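Long-range contacts in flavin reductase domain protein, FMN-binding (Shewanella baltica, PDB 3HMZ), which binds flavin mononucleotide and is probably an oxidoreductase that uses NAD or NADP as acceptor: residues Arg24-Gly29 against Ala131-Lys136; Gly29-Val34 against Ala46-Cys51; Lys59-Leu64 against Leu149-Val154. One frame throughout, in Å; residues are numbered along the deposited sequence. Where two conformers were deposited one is given.

Interaction 1 of 3, residues Arg24-Gly29 against Ala131-Lys136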
# COMPACT_ATOMS: atom_id res chain seq x y z
N ARG A 24 -3.04 -2.23 11.25
CA ARG A 24 -4.34 -1.83 10.67
C ARG A 24 -4.39 -0.37 10.24
O ARG A 24 -5.17 0.01 9.38
CB ARG A 24 -5.47 -2.12 11.63
CG ARG A 24 -5.63 -3.61 11.88
CD ARG A 24 -6.79 -3.85 12.72
NE ARG A 24 -6.94 -5.27 13.06
CZ ARG A 24 -7.90 -5.73 13.84
NH1 ARG A 24 -8.76 -4.91 14.42
NH2 ARG A 24 -7.96 -7.04 14.10
N LEU A 25 -3.50 0.45 10.83
CA LEU A 25 -3.42 1.85 10.49
C LEU A 25 -2.99 2.04 9.02
O LEU A 25 -3.23 3.11 8.44
CB LEU A 25 -2.45 2.58 11.43
CG LEU A 25 -2.88 2.56 12.90
CD1 LEU A 25 -1.76 3.09 13.83
CD2 LEU A 25 -4.20 3.33 13.14
N LEU A 26 -2.28 1.05 8.45
CA LEU A 26 -1.78 1.15 7.09
C LEU A 26 -2.39 0.13 6.14
O LEU A 26 -2.00 0.08 4.98
CB LEU A 26 -0.26 0.96 7.08
CG LEU A 26 0.54 1.94 7.92
CD1 LEU A 26 2.02 1.63 7.85
CD2 LEU A 26 0.26 3.41 7.51
N ASN A 27 -3.30 -0.73 6.63
CA ASN A 27 -3.73 -1.89 5.85
C ASN A 27 -4.46 -1.55 4.56
O ASN A 27 -4.32 -2.27 3.56
CB ASN A 27 -4.55 -2.84 6.72
CG ASN A 27 -4.06 -4.26 6.66
OD1 ASN A 27 -2.89 -4.51 6.44
ND2 ASN A 27 -4.94 -5.19 6.93
N HIS A 28 -5.18 -0.42 4.58
CA HIS A 28 -5.90 0.08 3.43
C HIS A 28 -5.01 0.82 2.41
O HIS A 28 -5.51 1.35 1.41
CB HIS A 28 -7.08 0.93 3.87
CG HIS A 28 -6.71 2.15 4.62
ND1 HIS A 28 -5.97 2.11 5.80
CD2 HIS A 28 -7.04 3.44 4.42
CE1 HIS A 28 -5.82 3.35 6.24
NE2 HIS A 28 -6.45 4.18 5.42
N GLY A 29 -3.69 0.85 2.65
CA GLY A 29 -2.71 1.40 1.74
C GLY A 29 -2.72 2.92 1.54
O GLY A 29 -2.49 3.40 0.42
N ALA A 131 -3.28 9.22 12.32
CA ALA A 131 -2.56 8.16 12.99
C ALA A 131 -1.08 8.34 12.80
O ALA A 131 -0.65 8.94 11.80
CB ALA A 131 -3.00 6.78 12.40
N TRP A 132 -0.30 7.84 13.78
CA TRP A 132 1.14 7.96 13.80
C TRP A 132 1.76 6.65 14.29
O TRP A 132 1.24 6.04 15.23
CB TRP A 132 1.59 9.06 14.76
CG TRP A 132 0.97 10.41 14.54
CD1 TRP A 132 1.53 11.46 13.88
CD2 TRP A 132 -0.30 10.86 15.02
NE1 TRP A 132 0.66 12.54 13.88
CE2 TRP A 132 -0.47 12.19 14.57
CE3 TRP A 132 -1.33 10.26 15.74
CZ2 TRP A 132 -1.59 12.92 14.86
CZ3 TRP A 132 -2.44 10.98 16.03
CH2 TRP A 132 -2.57 12.30 15.59
N LEU A 133 2.87 6.26 13.66
CA LEU A 133 3.61 5.08 14.00
C LEU A 133 5.09 5.47 14.18
O LEU A 133 5.72 5.95 13.22
CB LEU A 133 3.47 4.02 12.90
CG LEU A 133 2.05 3.53 12.56
CD1 LEU A 133 1.32 4.40 11.53
CD2 LEU A 133 2.10 2.06 12.03
N ALA A 134 5.62 5.30 15.39
CA ALA A 134 7.05 5.54 15.68
C ALA A 134 7.83 4.30 15.23
O ALA A 134 7.47 3.18 15.59
CB ALA A 134 7.24 5.79 17.13
N CYS A 135 8.89 4.52 14.44
CA CYS A 135 9.61 3.46 13.77
C CYS A 135 11.11 3.50 14.05
O CYS A 135 11.73 4.55 14.07
CB CYS A 135 9.43 3.58 12.26
SG CYS A 135 7.72 3.43 11.70
N LYS A 136 11.66 2.30 14.26
CA LYS A 136 13.08 2.10 14.49
C LYS A 136 13.59 1.31 13.28
O LYS A 136 13.17 0.17 13.06
CB LYS A 136 13.34 1.32 15.76
CG LYS A 136 14.85 1.09 16.08
CD LYS A 136 14.98 0.24 17.30
CE LYS A 136 16.45 0.06 17.65
NZ LYS A 136 16.62 -0.89 18.80
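Leu-25 and Leu-133 lie alongside each other, their side chains running opposite ways, and carry most of this purely apolar contact between a loop and a strand. CD1 of Leu-25 lies 4.0 Å from CG of Leu-133, and CD1 and CB of Leu-25 both come within 4.2 Å of CD1 of Leu-133. In Leu-25, chi1 of -63° puts CG anti to the carbonyl carbon and chi2 of 170° turns the two methyls to different partners: while CD1 goes to Leu-133, CD2 meets CB of Ala-131 at 3.7 Å. Leu-26 adds a lighter touch through its far end, CD1 reaching CD2 of Leu-133 at 4.2 Å. Ala-131 and Leu-133, two residues apart, both point toward the loop, as expected for one face of an extended strand, whereas Trp-132 between them points away and hydrogen-bonds through NE1 to Val-126 O.

The strand belongs to the antiparallel sheet of the flavin reductase domain, where strand 131-138 runs between strands 79-84 and 149-160; the loop closes over the side facing Ala-131 and Leu-133, and Leu-25 also touches Ala-157 of strand 149-160.

The loop has its own polar bonds. A type I beta turn from Leu-26 to Gly-29 is closed by Gly-29 N to Leu-26 O at 3.0 Å, preceded by a weak bond from Asn-27 N to Arg-24 O. The turn presents Asn-27 to the second subunit, where its OD1 accepts from Trp-49 NE1 of that chain and its ND2 donates to Ile-184 O of the same neighbour.

Interaction 2 of 3, residues Gly29-Val34 against Ala46-Cys51. With FMN (flavin mononucleotide), chain B.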
# COMPACT_ATOMS: atom_id res chain seq x y z
N GLY A 29 -3.69 0.85 2.65
CA GLY A 29 -2.71 1.40 1.74
C GLY A 29 -2.72 2.92 1.54
O GLY A 29 -2.49 3.40 0.42
N PRO A 30 -2.87 3.69 2.62
CA PRO A 30 -2.83 5.14 2.43
C PRO A 30 -1.43 5.65 2.06
O PRO A 30 -0.43 5.04 2.42
CB PRO A 30 -3.17 5.67 3.83
CG PRO A 30 -2.61 4.61 4.78
CD PRO A 30 -2.92 3.33 4.05
N THR A 31 -1.41 6.79 1.41
CA THR A 31 -0.20 7.57 1.23
C THR A 31 0.07 8.18 2.62
O THR A 31 -0.86 8.57 3.32
CB THR A 31 -0.41 8.61 0.15
OG1 THR A 31 -0.54 7.91 -1.10
CG2 THR A 31 0.73 9.56 0.08
N VAL A 32 1.34 8.18 3.01
CA VAL A 32 1.75 8.64 4.32
C VAL A 32 2.68 9.82 4.26
O VAL A 32 3.14 10.20 3.18
CB VAL A 32 2.43 7.49 5.12
CG1 VAL A 32 1.52 6.26 5.17
CG2 VAL A 32 3.78 7.08 4.50
N LEU A 33 2.90 10.41 5.43
CA LEU A 33 4.00 11.38 5.60
C LEU A 33 5.08 10.68 6.41
O LEU A 33 4.80 10.01 7.40
CB LEU A 33 3.55 12.67 6.30
CG LEU A 33 2.30 13.32 5.75
CD1 LEU A 33 1.98 14.53 6.63
CD2 LEU A 33 2.39 13.66 4.28
N VAL A 34 6.32 10.82 5.96
CA VAL A 34 7.51 10.29 6.65
C VAL A 34 8.19 11.49 7.30
O VAL A 34 8.51 12.48 6.63
CB VAL A 34 8.50 9.61 5.67
CG1 VAL A 34 9.69 8.95 6.45
CG2 VAL A 34 7.75 8.60 4.75
N ALA A 46 6.40 13.21 1.65
CA ALA A 46 5.28 12.32 1.32
C ALA A 46 5.85 10.99 0.80
O ALA A 46 6.87 10.97 0.08
CB ALA A 46 4.36 12.93 0.29
N ALA A 47 5.21 9.89 1.18
CA ALA A 47 5.53 8.57 0.65
C ALA A 47 4.27 7.76 0.35
O ALA A 47 3.50 7.46 1.27
CB ALA A 47 6.46 7.75 1.58
N ALA A 48 4.05 7.46 -0.93
CA ALA A 48 3.02 6.49 -1.28
C ALA A 48 3.49 5.05 -1.04
O ALA A 48 2.67 4.16 -0.78
CB ALA A 48 2.61 6.63 -2.74
N TRP A 49 4.81 4.81 -1.13
CA TRP A 49 5.34 3.44 -1.12
C TRP A 49 5.76 2.98 0.26
O TRP A 49 6.91 2.64 0.50
CB TRP A 49 6.43 3.28 -2.17
CG TRP A 49 5.97 3.56 -3.56
CD1 TRP A 49 4.69 3.75 -4.00
CD2 TRP A 49 6.79 3.60 -4.73
NE1 TRP A 49 4.66 3.98 -5.37
CE2 TRP A 49 5.94 3.87 -5.84
CE3 TRP A 49 8.17 3.44 -4.95
CZ2 TRP A 49 6.43 4.00 -7.12
CZ3 TRP A 49 8.65 3.58 -6.23
CH2 TRP A 49 7.79 3.86 -7.30
N CYS A 50 4.79 2.96 1.16
CA CYS A 50 4.94 2.53 2.54
C CYS A 50 3.92 1.42 2.75
O CYS A 50 2.78 1.60 2.42
CB CYS A 50 4.68 3.69 3.49
SG CYS A 50 4.83 3.17 5.23
N CYS A 51 4.36 0.28 3.28
CA CYS A 51 3.47 -0.89 3.41
C CYS A 51 3.78 -1.65 4.69
O CYS A 51 4.95 -1.78 5.08
CB CYS A 51 3.67 -1.80 2.19
SG CYS A 51 2.49 -3.12 2.02
N1 FMN B . 9.49 9.75 -2.57
C2 FMN B . 9.99 8.54 -2.15
O2 FMN B . 11.21 8.42 -2.02
N3 FMN B . 9.12 7.51 -1.86
C4 FMN B . 7.77 7.62 -2.00
O4 FMN B . 7.05 6.62 -1.73
C4A FMN B . 7.27 8.85 -2.45
N5 FMN B . 5.91 9.05 -2.60
C5A FMN B . 5.37 10.30 -2.85
C6 FMN B . 3.98 10.51 -2.81
C7 FMN B . 3.44 11.76 -3.08
C7M FMN B . 1.96 11.98 -3.03
C8 FMN B . 4.29 12.82 -3.40
C8M FMN B . 3.75 14.20 -3.71
C9 FMN B . 5.66 12.60 -3.41
C9A FMN B . 6.24 11.37 -3.15
N10 FMN B . 7.61 11.13 -3.15
C10 FMN B . 8.13 9.91 -2.73
C1' FMN B . 8.61 12.25 -3.35
C2' FMN B . 9.14 12.88 -2.06
O2' FMN B . 8.10 13.13 -1.10
C3' FMN B . 9.82 14.18 -2.49
O3' FMN B . 10.96 13.86 -3.29
C4' FMN B . 10.14 15.14 -1.32
O4' FMN B . 10.32 16.43 -1.89
C5' FMN B . 11.37 14.76 -0.52
O5' FMN B . 11.56 15.78 0.46
P FMN B . 12.95 15.87 1.26
O1P FMN B . 12.81 17.18 2.02
O2P FMN B . 13.13 14.67 2.13
O3P FMN B . 14.06 15.92 0.25
O HOH W 1 0.23 2.47 3.47
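The antiparallel hairpin of strands 32-38 and 41-55 supplies one wall of the FMN site, and here Val-32 pairs with Ala-47 across it. Two nearly straight bonds join this hydrogen-bonded pair, Val-32 N to Ala-47 O and Ala-47 N to Val-32 O, both 2.9 Å. Leu-33 and Ala-46 form the next, non-hydrogen-bonded pair.

On the face of Val-32 and Ala-47, CG2 of Val-32 stands between its own backbone N and carbonyl carbon (chi1 -54°), a placement that brings it to CB of Cys-50 at 3.6 Å. CG2 of Val-34 closes on CB of Ala-47 at 3.5 Å. Thr-31 lays CG2 against the Ala-47 carbonyl, while its OG1 is bonded to Tyr-183 N.

Past Ala-47 the strand breaks at Ala-48 and Trp-49, the latter centring an inverse gamma turn, and the amides there turn to the flavin. Ala-48 N donates to FMN N5 at 3.0 Å and Trp-49 N to FMN O4 at 2.9 Å, so consecutive amides grip the N5-O4 edge of the isoalloxazine. Ala-46 O accepts from the ribityl hydroxyl O2' at 2.8 Å. Beyond the break, one water bridges the two segments by donating to both Pro-30 O and Cys-50 O.

Interaction 3 of 3, residues Lys59-Leu64 against Leu149-Val154; sequences KLTVVL and LFIAEV. With FMN (flavin mononucleotide), chain B.
Strands 59-63 and 149-154 run antiparallel, their axes 4.7 Å apart at the closest and their directions at 155°, and four backbone bonds join them: Leu-60 with Ala-152 and Val-62 with Phe-150, each exchanging N-H and C=O both ways. They are neighbours in the antiparallel sheet of the FMN-binding fold. Between these hydrogen-bonded pairs stands the non-hydrogen-bonded pair Thr-61 and Ile-151; Lys-59 with Glu-153 and Val-63 with Leu-149 are of the same kind toward the two ends. CA-H groups add to the ladder, CA of Thr-61 reaching Phe-150 O at 3.2 Å.

The ring of Phe-150 takes Leu-64 over one face. The leucine comes across at about a right angle and sets its CD1 3.9 Å from the ring centroid and 16° off the normal, a CH-pi contact. Val-62 O lies at the ring edge, in its plane. Replacing Phe-150 by alanine removes the ring and is likely to leave Leu-64 CD1 without its aromatic partner and open a gap toward helix 69-77, whose Arg-71 and Glu-75 also touch the ring. On the same face of the sheet, Leu-60 has CG between its backbone N and carbonyl carbon (chi1 61°), which carries CD2 crosswise onto CG2 of Val-154, 3.8 Å away.

The other face holds Thr-61 and Ile-151 side by side, CG2 of the threonine 3.9 Å from CG1 of the isoleucine, and CD1 of Leu-149 bridging CB of Thr-61 and CG2 of Val-63. Leu-149 of the second subunit packs against Leu-149. At the flavin end of the strand, Val-63 O accepts from FMN N3 at 2.8 Å.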
# COMPACT_ATOMS: atom_id res chain seq x y z
N LYS A 59 5.95 -4.36 11.85
CA LYS A 59 7.02 -3.85 11.01
C LYS A 59 6.38 -3.27 9.75
O LYS A 59 5.24 -3.60 9.38
CB LYS A 59 8.02 -4.94 10.60
CG LYS A 59 8.70 -5.67 11.76
CD LYS A 59 9.71 -6.68 11.21
CE LYS A 59 10.29 -7.74 12.22
NZ LYS A 59 10.12 -7.48 13.61
N LEU A 60 7.16 -2.42 9.10
CA LEU A 60 6.76 -1.83 7.83
C LEU A 60 7.95 -1.60 6.92
O LEU A 60 9.12 -1.68 7.36
CB LEU A 60 5.91 -0.56 8.07
CG LEU A 60 6.58 0.60 8.83
CD1 LEU A 60 7.67 1.35 8.02
CD2 LEU A 60 5.48 1.59 9.23
N THR A 61 7.63 -1.42 5.64
CA THR A 61 8.60 -1.06 4.64
C THR A 61 8.29 0.35 4.16
O THR A 61 7.12 0.76 4.13
CB THR A 61 8.62 -2.01 3.41
OG1 THR A 61 7.31 -2.08 2.84
CG2 THR A 61 9.14 -3.41 3.82
N VAL A 62 9.32 1.06 3.70
CA VAL A 62 9.14 2.33 2.98
C VAL A 62 10.27 2.47 1.96
O VAL A 62 11.41 2.06 2.22
CB VAL A 62 9.00 3.54 3.92
CG1 VAL A 62 10.29 3.80 4.78
CG2 VAL A 62 8.54 4.75 3.12
N VAL A 63 9.93 2.97 0.79
CA VAL A 63 10.87 3.21 -0.28
C VAL A 63 11.25 4.68 -0.23
O VAL A 63 10.38 5.56 -0.30
CB VAL A 63 10.30 2.83 -1.64
CG1 VAL A 63 11.37 2.99 -2.70
CG2 VAL A 63 9.76 1.39 -1.61
N LEU A 64 12.55 4.96 -0.08
CA LEU A 64 13.05 6.34 0.05
C LEU A 64 14.10 6.60 -1.01
O LEU A 64 15.17 6.01 -0.99
CB LEU A 64 13.63 6.56 1.43
CG LEU A 64 12.73 6.25 2.63
CD1 LEU A 64 13.56 6.27 3.95
CD2 LEU A 64 11.54 7.18 2.68
N LEU A 149 14.99 0.48 -0.31
CA LEU A 149 13.95 -0.17 0.50
C LEU A 149 14.41 -0.25 1.94
O LEU A 149 15.42 -0.89 2.25
CB LEU A 149 13.69 -1.55 -0.07
CG LEU A 149 12.65 -2.46 0.59
CD1 LEU A 149 11.28 -1.76 0.57
CD2 LEU A 149 12.63 -3.81 -0.07
N PHE A 150 13.61 0.35 2.82
CA PHE A 150 13.90 0.46 4.23
C PHE A 150 12.87 -0.32 5.02
O PHE A 150 11.69 -0.27 4.69
CB PHE A 150 13.89 1.94 4.63
CG PHE A 150 15.04 2.72 4.05
CD1 PHE A 150 15.07 3.09 2.74
CD2 PHE A 150 16.11 3.09 4.87
CE1 PHE A 150 16.15 3.75 2.19
CE2 PHE A 150 17.19 3.80 4.34
CZ PHE A 150 17.23 4.11 3.01
N ILE A 151 13.32 -1.06 6.01
CA ILE A 151 12.51 -1.87 6.92
C ILE A 151 12.63 -1.31 8.31
O ILE A 151 13.74 -1.00 8.77
CB ILE A 151 12.98 -3.37 6.90
CG1 ILE A 151 12.64 -3.98 5.53
CG2 ILE A 151 12.33 -4.17 8.03
CD1 ILE A 151 13.27 -5.34 5.30
N ALA A 152 11.49 -1.21 9.00
CA ALA A 152 11.51 -0.75 10.38
C ALA A 152 10.58 -1.50 11.29
O ALA A 152 9.54 -1.99 10.84
CB ALA A 152 11.15 0.78 10.46
N GLU A 153 10.95 -1.55 12.57
CA GLU A 153 10.05 -2.06 13.58
C GLU A 153 9.20 -0.87 14.06
O GLU A 153 9.70 0.24 14.27
CB GLU A 153 10.80 -2.71 14.74
CG GLU A 153 10.01 -2.95 16.00
CD GLU A 153 10.61 -4.08 16.86
OE1 GLU A 153 11.83 -4.42 16.66
OE2 GLU A 153 9.85 -4.67 17.65
N VAL A 154 7.91 -1.11 14.24
CA VAL A 154 7.00 -0.08 14.78
C VAL A 154 7.05 -0.29 16.30
O VAL A 154 6.74 -1.40 16.81
CB VAL A 154 5.59 -0.24 14.24
CG1 VAL A 154 4.63 0.69 14.98
CG2 VAL A 154 5.58 0.01 12.72
N1 FMN B . 9.49 9.75 -2.57
C2 FMN B . 9.99 8.54 -2.15
O2 FMN B . 11.21 8.42 -2.02
N3 FMN B . 9.12 7.51 -1.86
C4 FMN B . 7.77 7.62 -2.00
O4 FMN B . 7.05 6.62 -1.73
C4A FMN B . 7.27 8.85 -2.45
N5 FMN B . 5.91 9.05 -2.60
C5A FMN B . 5.37 10.30 -2.85
C6 FMN B . 3.98 10.51 -2.81
C7 FMN B . 3.44 11.76 -3.08
C7M FMN B . 1.96 11.98 -3.03
C8 FMN B . 4.29 12.82 -3.40
C8M FMN B . 3.75 14.20 -3.71
C9 FMN B . 5.66 12.60 -3.41
C9A FMN B . 6.24 11.37 -3.15
N10 FMN B . 7.61 11.13 -3.15
C10 FMN B . 8.13 9.91 -2.73
C1' FMN B . 8.61 12.25 -3.35
C2' FMN B . 9.14 12.88 -2.06
O2' FMN B . 8.10 13.13 -1.10
C3' FMN B . 9.82 14.18 -2.49
O3' FMN B . 10.96 13.86 -3.29
C4' FMN B . 10.14 15.14 -1.32
O4' FMN B . 10.32 16.43 -1.89
C5' FMN B . 11.37 14.76 -0.52
O5' FMN B . 11.56 15.78 0.46
P FMN B . 12.95 15.87 1.26
O1P FMN B . 12.81 17.18 2.02
O2P FMN B . 13.13 14.67 2.13
O3P FMN B . 14.06 15.92 0.25

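All three contacts build on one sheet. Interactions 1 and 2 share Gly-29 and meet where Leu-26 CD2 packs on Val-32 CG1 at 3.9 Å, their centres about 9 Å apart. Leu-26 also reaches interaction 3, its CD1 lying 3.7 Å from Leu-60 CD2, so this leucine touches both other contacts. Segments 46-51 and 59-64 lie on adjacent strands 41-55 and 58-63, linked by a probable hydrogen bond from Thr-61 N to Cys-51 O at 2.8 Å, and bring interactions 2 and 3 to the same flavin, whose N5, O4 and N3 are held from the two contacts. Interaction 1 stands back, the side chain of Leu-26 about 12 Å from FMN at the nearest atoms.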